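PDB 2BZV: fiber protein 2 from Human adenovirus type 41, which forms trimeric spikes at the capsid vertices, whose terminal knob, the domain described here, is thought to serve in attachment to host cells. Local coordinates for residues V137-I142 with Y146-K151; I133-V138 with A165-I170. One frame throughout, in Å; residues are numbered along the deposited sequence. Where two conformers were deposited one is given.

Contact 1: V137-I142 with Y146-K151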
# COMPACT_ATOMS: atom_id res chain seq x y z
N VAL A 137 -6.61 -2.06 13.04
CA VAL A 137 -7.91 -2.25 12.43
C VAL A 137 -8.26 -3.73 12.54
O VAL A 137 -7.43 -4.59 12.24
CB VAL A 137 -7.97 -1.72 10.97
CG1 VAL A 137 -6.89 -2.32 10.08
CG2 VAL A 137 -9.36 -1.95 10.39
N VAL A 138 -9.48 -3.99 13.03
CA VAL A 138 -10.02 -5.35 13.07
C VAL A 138 -11.24 -5.40 12.22
O VAL A 138 -12.06 -4.46 12.20
CB VAL A 138 -10.42 -5.55 14.69
CG1 VAL A 138 -11.29 -6.80 14.86
CG2 VAL A 138 -9.11 -5.58 15.57
N TYR A 139 -11.37 -6.48 11.47
CA TYR A 139 -12.44 -6.65 10.50
C TYR A 139 -13.54 -7.57 11.01
O TYR A 139 -13.28 -8.62 11.58
CB TYR A 139 -11.86 -7.21 9.19
CG TYR A 139 -10.76 -6.32 8.64
CD1 TYR A 139 -11.05 -5.09 8.05
CD2 TYR A 139 -9.42 -6.68 8.75
CE1 TYR A 139 -10.04 -4.27 7.57
CE2 TYR A 139 -8.39 -5.86 8.27
CZ TYR A 139 -8.72 -4.66 7.69
OH TYR A 139 -7.74 -3.82 7.19
N ASN A 140 -14.77 -7.14 10.77
CA ASN A 140 -15.96 -7.97 10.98
C ASN A 140 -16.15 -8.44 12.42
O ASN A 140 -16.65 -9.55 12.64
CB ASN A 140 -15.98 -9.13 9.98
CG ASN A 140 -16.08 -8.63 8.54
OD1 ASN A 140 -16.55 -7.52 8.30
ND2 ASN A 140 -15.69 -9.47 7.60
N GLU A 141 -15.80 -7.59 13.38
CA GLU A 141 -16.12 -7.88 14.77
C GLU A 141 -17.55 -7.44 15.02
O GLU A 141 -17.81 -6.36 15.57
CB GLU A 141 -15.15 -7.16 15.69
CG GLU A 141 -15.24 -7.63 17.14
CD GLU A 141 -14.20 -6.93 18.00
OE1 GLU A 141 -13.03 -7.36 17.97
OE2 GLU A 141 -14.58 -5.97 18.69
N ILE A 142 -18.49 -8.26 14.55
CA ILE A 142 -19.90 -7.89 14.52
C ILE A 142 -20.68 -9.19 14.30
O ILE A 142 -20.15 -10.13 13.69
CB ILE A 142 -20.18 -6.83 13.41
CG1 ILE A 142 -21.56 -6.19 13.55
CG2 ILE A 142 -19.94 -7.43 12.01
CD1 ILE A 142 -21.68 -4.88 12.79
N TYR A 146 -20.99 -6.59 8.32
CA TYR A 146 -19.56 -6.35 8.23
C TYR A 146 -19.19 -5.20 9.13
O TYR A 146 -20.05 -4.41 9.55
CB TYR A 146 -19.20 -5.95 6.78
CG TYR A 146 -19.59 -7.03 5.78
CD1 TYR A 146 -18.73 -8.09 5.50
CD2 TYR A 146 -20.83 -7.01 5.14
CE1 TYR A 146 -19.09 -9.08 4.60
CE2 TYR A 146 -21.21 -8.01 4.25
CZ TYR A 146 -20.33 -9.05 3.99
OH TYR A 146 -20.69 -10.04 3.11
N ALA A 147 -17.90 -5.06 9.43
CA ALA A 147 -17.48 -3.92 10.22
C ALA A 147 -16.00 -3.64 10.07
O ALA A 147 -15.20 -4.53 9.75
CB ALA A 147 -17.80 -4.14 11.71
N PHE A 148 -15.65 -2.39 10.34
CA PHE A 148 -14.28 -2.01 10.67
C PHE A 148 -14.27 -1.53 12.11
O PHE A 148 -15.13 -0.74 12.49
CB PHE A 148 -13.79 -0.82 9.85
CG PHE A 148 -13.80 -1.00 8.37
CD1 PHE A 148 -12.83 -1.76 7.74
CD2 PHE A 148 -14.73 -0.36 7.59
CE1 PHE A 148 -12.82 -1.92 6.37
CE2 PHE A 148 -14.72 -0.52 6.22
CZ PHE A 148 -13.78 -1.31 5.61
N THR A 149 -13.26 -1.96 12.88
CA THR A 149 -13.06 -1.41 14.21
C THR A 149 -11.64 -0.88 14.25
O THR A 149 -10.68 -1.64 14.16
CB THR A 149 -13.28 -2.44 15.33
OG1 THR A 149 -14.60 -2.99 15.19
CG2 THR A 149 -13.11 -1.78 16.69
N PHE A 150 -11.54 0.44 14.36
CA PHE A 150 -10.25 1.12 14.41
C PHE A 150 -9.91 1.43 15.86
O PHE A 150 -10.80 1.77 16.64
CB PHE A 150 -10.35 2.44 13.64
CG PHE A 150 -10.70 2.25 12.19
CD1 PHE A 150 -9.77 1.74 11.29
CD2 PHE A 150 -11.97 2.58 11.73
CE1 PHE A 150 -10.09 1.57 9.95
CE2 PHE A 150 -12.30 2.41 10.40
CZ PHE A 150 -11.35 1.90 9.51
N LYS A 151 -8.64 1.34 16.21
CA LYS A 151 -8.20 1.72 17.55
C LYS A 151 -6.90 2.50 17.44
O LYS A 151 -5.97 2.08 16.73
CB LYS A 151 -8.00 0.50 18.44
CG LYS A 151 -7.58 0.86 19.88
CD LYS A 151 -7.24 -0.40 20.68
CE LYS A 151 -6.54 -0.08 21.99
NZ LYS A 151 -6.19 -1.34 22.73
O HOH W 1 -14.70 -4.91 13.11
O HOH W 2 -15.61 -3.93 17.56

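Contact 2: I133-V138 with A165-I170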
# COMPACT_ATOMS: atom_id res chain seq x y z
N ILE A 133 2.77 6.10 18.94
CA ILE A 133 1.33 5.97 18.73
C ILE A 133 1.01 4.67 18.02
O ILE A 133 1.63 4.39 16.98
CB ILE A 133 0.78 7.18 17.94
CG1 ILE A 133 1.10 8.48 18.70
CG2 ILE A 133 -0.72 7.01 17.67
CD1 ILE A 133 0.46 9.74 18.17
N THR A 134 0.07 3.89 18.57
CA THR A 134 -0.34 2.63 17.97
C THR A 134 -1.65 2.80 17.19
O THR A 134 -2.47 3.65 17.52
CB THR A 134 -0.54 1.49 19.00
OG1 THR A 134 -1.64 1.83 19.86
CG2 THR A 134 0.70 1.28 19.84
N PHE A 135 -1.83 1.98 16.16
CA PHE A 135 -3.06 1.93 15.36
C PHE A 135 -3.35 0.48 15.06
O PHE A 135 -2.43 -0.28 14.79
CB PHE A 135 -2.87 2.68 14.03
CG PHE A 135 -3.96 2.42 13.01
CD1 PHE A 135 -5.18 3.07 13.12
CD2 PHE A 135 -3.77 1.54 11.95
CE1 PHE A 135 -6.20 2.85 12.20
CE2 PHE A 135 -4.80 1.31 11.03
CZ PHE A 135 -6.01 1.97 11.15
N SER A 136 -4.62 0.12 15.10
CA SER A 136 -5.02 -1.19 14.62
C SER A 136 -6.37 -1.10 13.93
O SER A 136 -7.17 -0.21 14.22
CB SER A 136 -5.07 -2.21 15.75
OG SER A 136 -6.06 -1.85 16.69
N VAL A 137 -6.61 -2.06 13.04
CA VAL A 137 -7.91 -2.25 12.43
C VAL A 137 -8.26 -3.73 12.54
O VAL A 137 -7.43 -4.59 12.24
CB VAL A 137 -7.97 -1.72 10.97
CG1 VAL A 137 -6.89 -2.32 10.08
CG2 VAL A 137 -9.36 -1.95 10.39
N VAL A 138 -9.48 -3.99 13.03
CA VAL A 138 -10.02 -5.35 13.07
C VAL A 138 -11.24 -5.40 12.22
O VAL A 138 -12.06 -4.46 12.20
CB VAL A 138 -10.42 -5.55 14.69
CG1 VAL A 138 -11.29 -6.80 14.86
CG2 VAL A 138 -9.11 -5.58 15.57
N ALA A 165 -3.08 6.84 8.98
CA ALA A 165 -2.73 5.44 8.83
C ALA A 165 -3.22 4.93 7.48
O ALA A 165 -4.29 5.33 7.03
CB ALA A 165 -3.34 4.60 9.95
N VAL A 166 -2.44 4.05 6.89
CA VAL A 166 -2.78 3.38 5.65
C VAL A 166 -2.88 1.89 5.92
O VAL A 166 -2.03 1.33 6.61
CB VAL A 166 -1.75 3.71 4.54
CG1 VAL A 166 -2.07 2.97 3.26
CG2 VAL A 166 -1.69 5.21 4.31
N PHE A 167 -3.92 1.25 5.39
CA PHE A 167 -4.14 -0.17 5.61
C PHE A 167 -4.69 -0.80 4.33
O PHE A 167 -5.09 -0.10 3.41
CB PHE A 167 -5.08 -0.42 6.80
CG PHE A 167 -6.47 0.19 6.66
CD1 PHE A 167 -7.55 -0.59 6.28
CD2 PHE A 167 -6.67 1.54 6.92
CE1 PHE A 167 -8.81 -0.03 6.14
CE2 PHE A 167 -7.93 2.10 6.78
CZ PHE A 167 -9.00 1.32 6.39
N CYS A 168 -4.68 -2.12 4.26
CA CYS A 168 -5.05 -2.85 3.06
C CYS A 168 -5.80 -4.13 3.48
O CYS A 168 -5.27 -4.83 4.36
CB CYS A 168 -3.79 -3.21 2.24
SG CYS A 168 -4.09 -4.24 0.81
N TYR A 169 -6.91 -4.46 2.85
CA TYR A 169 -7.63 -5.68 3.18
C TYR A 169 -8.25 -6.29 1.92
O TYR A 169 -8.31 -5.66 0.86
CB TYR A 169 -8.69 -5.42 4.28
CG TYR A 169 -9.79 -4.48 3.82
CD1 TYR A 169 -10.96 -4.97 3.25
CD2 TYR A 169 -9.64 -3.10 3.95
CE1 TYR A 169 -11.97 -4.09 2.82
CE2 TYR A 169 -10.64 -2.22 3.52
CZ TYR A 169 -11.79 -2.73 2.95
OH TYR A 169 -12.76 -1.84 2.51
N ILE A 170 -8.67 -7.55 2.07
CA ILE A 170 -9.31 -8.32 1.02
C ILE A 170 -10.82 -8.13 1.09
O ILE A 170 -11.41 -8.21 2.18
CB ILE A 170 -9.00 -9.82 1.19
CG1 ILE A 170 -7.49 -10.08 1.31
CG2 ILE A 170 -9.64 -10.63 0.07
CD1 ILE A 170 -6.74 -9.83 0.04

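Contact 1: V137-I142 with Y146-K151
N140 and A147 close a beta hairpin of antiparallel strands 135-139 and 146-153. N140 has a positive phi (60°), which asparagine tolerates better than most residues, and ends the strand pairing with two bonds. N140 N donates to A147 O at 2.8 Å, and the side chain does the return work. From CB, chi1 of -63° sets N140 CG beside the backbone N, 4.1 Å from Y146 CD1. N140 OD1 accepts from A147 N at 3.0 Å in the plane of the amide, standing in for a backbone carbonyl, while ND2 donates to Y114 O and P109 O. N140 OD1 also lies 3.4 Å from Y146 CB, at the edge of the Y146 ring and near its plane. The two side chains run side by side, ring and amide turned 58° apart, and Y146 OH bonds to E172.

On the face of Y139 and F148, V137 CG2 lies 3.6 Å from F150 CE1, and two rings meet edge to edge, Y139 CE1 3.8 Å from F148 CD1, each near the other ring's plane. V138 and T149 form a hydrogen-bonded pair; on their face a bridging water donates to V138 O at 2.8 Å, accepts from E141 N and hydrogen-bonds to T149 OG1.

Contact 2: I133-V138 with A165-I170
A165 and F135 meet methyl to ring: A165 CB sits 3.6 Å from the centroid of the F135 ring, 8° off its normal, a nearly axial CH-pi contact. All six ring carbons lie at similar distances from the methyl, the closest being F135 CD2 at 3.7 Å. Alanine suits the place because its short side chain lets a flat ring lie directly across it. The ring is laid there by chi1 of 167°, which swings CG away from the backbone N and alongside the carbonyl carbon. Next to this pair, F135 CZ comes within 4.3 Å of F167 CD2. V137, whose beta-branched side chain is compact, sets its CG1 methyl 4.2 Å from F167 CB. No hydrogen bond joins the two segments, and contact is wholly apolar.

Further out, F135 touches I53, F150 and W152, while F167 also packs on L40 and L42 of strand 36-45, in its own sheet. Backbone bonds of A165 with I53 and F167 with G51 fix strand 165-170 against strand 48-57. V166 and C168 point away from strand 135-138, toward the trimer: V166 packs on C168 of one neighbouring subunit and C168, in one of its two conformers, on L50 of the other. The axes of segments 135-138 and 165-170 approach to 8.8 Å at 31°, stacked rather than paired, as expected for facing sheets of the antiparallel beta sandwich of the adenovirus fiber knob.

The two contacts are centred about 10 Å apart and share V137 and V138 on strand 135-139. Contact 1 works within a sheet, pairing this strand with strand 146-153, which follows directly in the hairpin; contact 2 works between sheets, reaching strand 165-170, the next strand along the chain and, within this chain, an outermost one of the five-stranded sheet. They also touch directly: Y139 OH of contact 1 packs against F167 CD1 and Y169 CB of contact 2, and F148 CZ against Y169 OH. Thus the apolar face of the hairpin becomes part of the sandwich core, and strand 165-170 connects that core to the subunit interfaces of the homotrimeric knob.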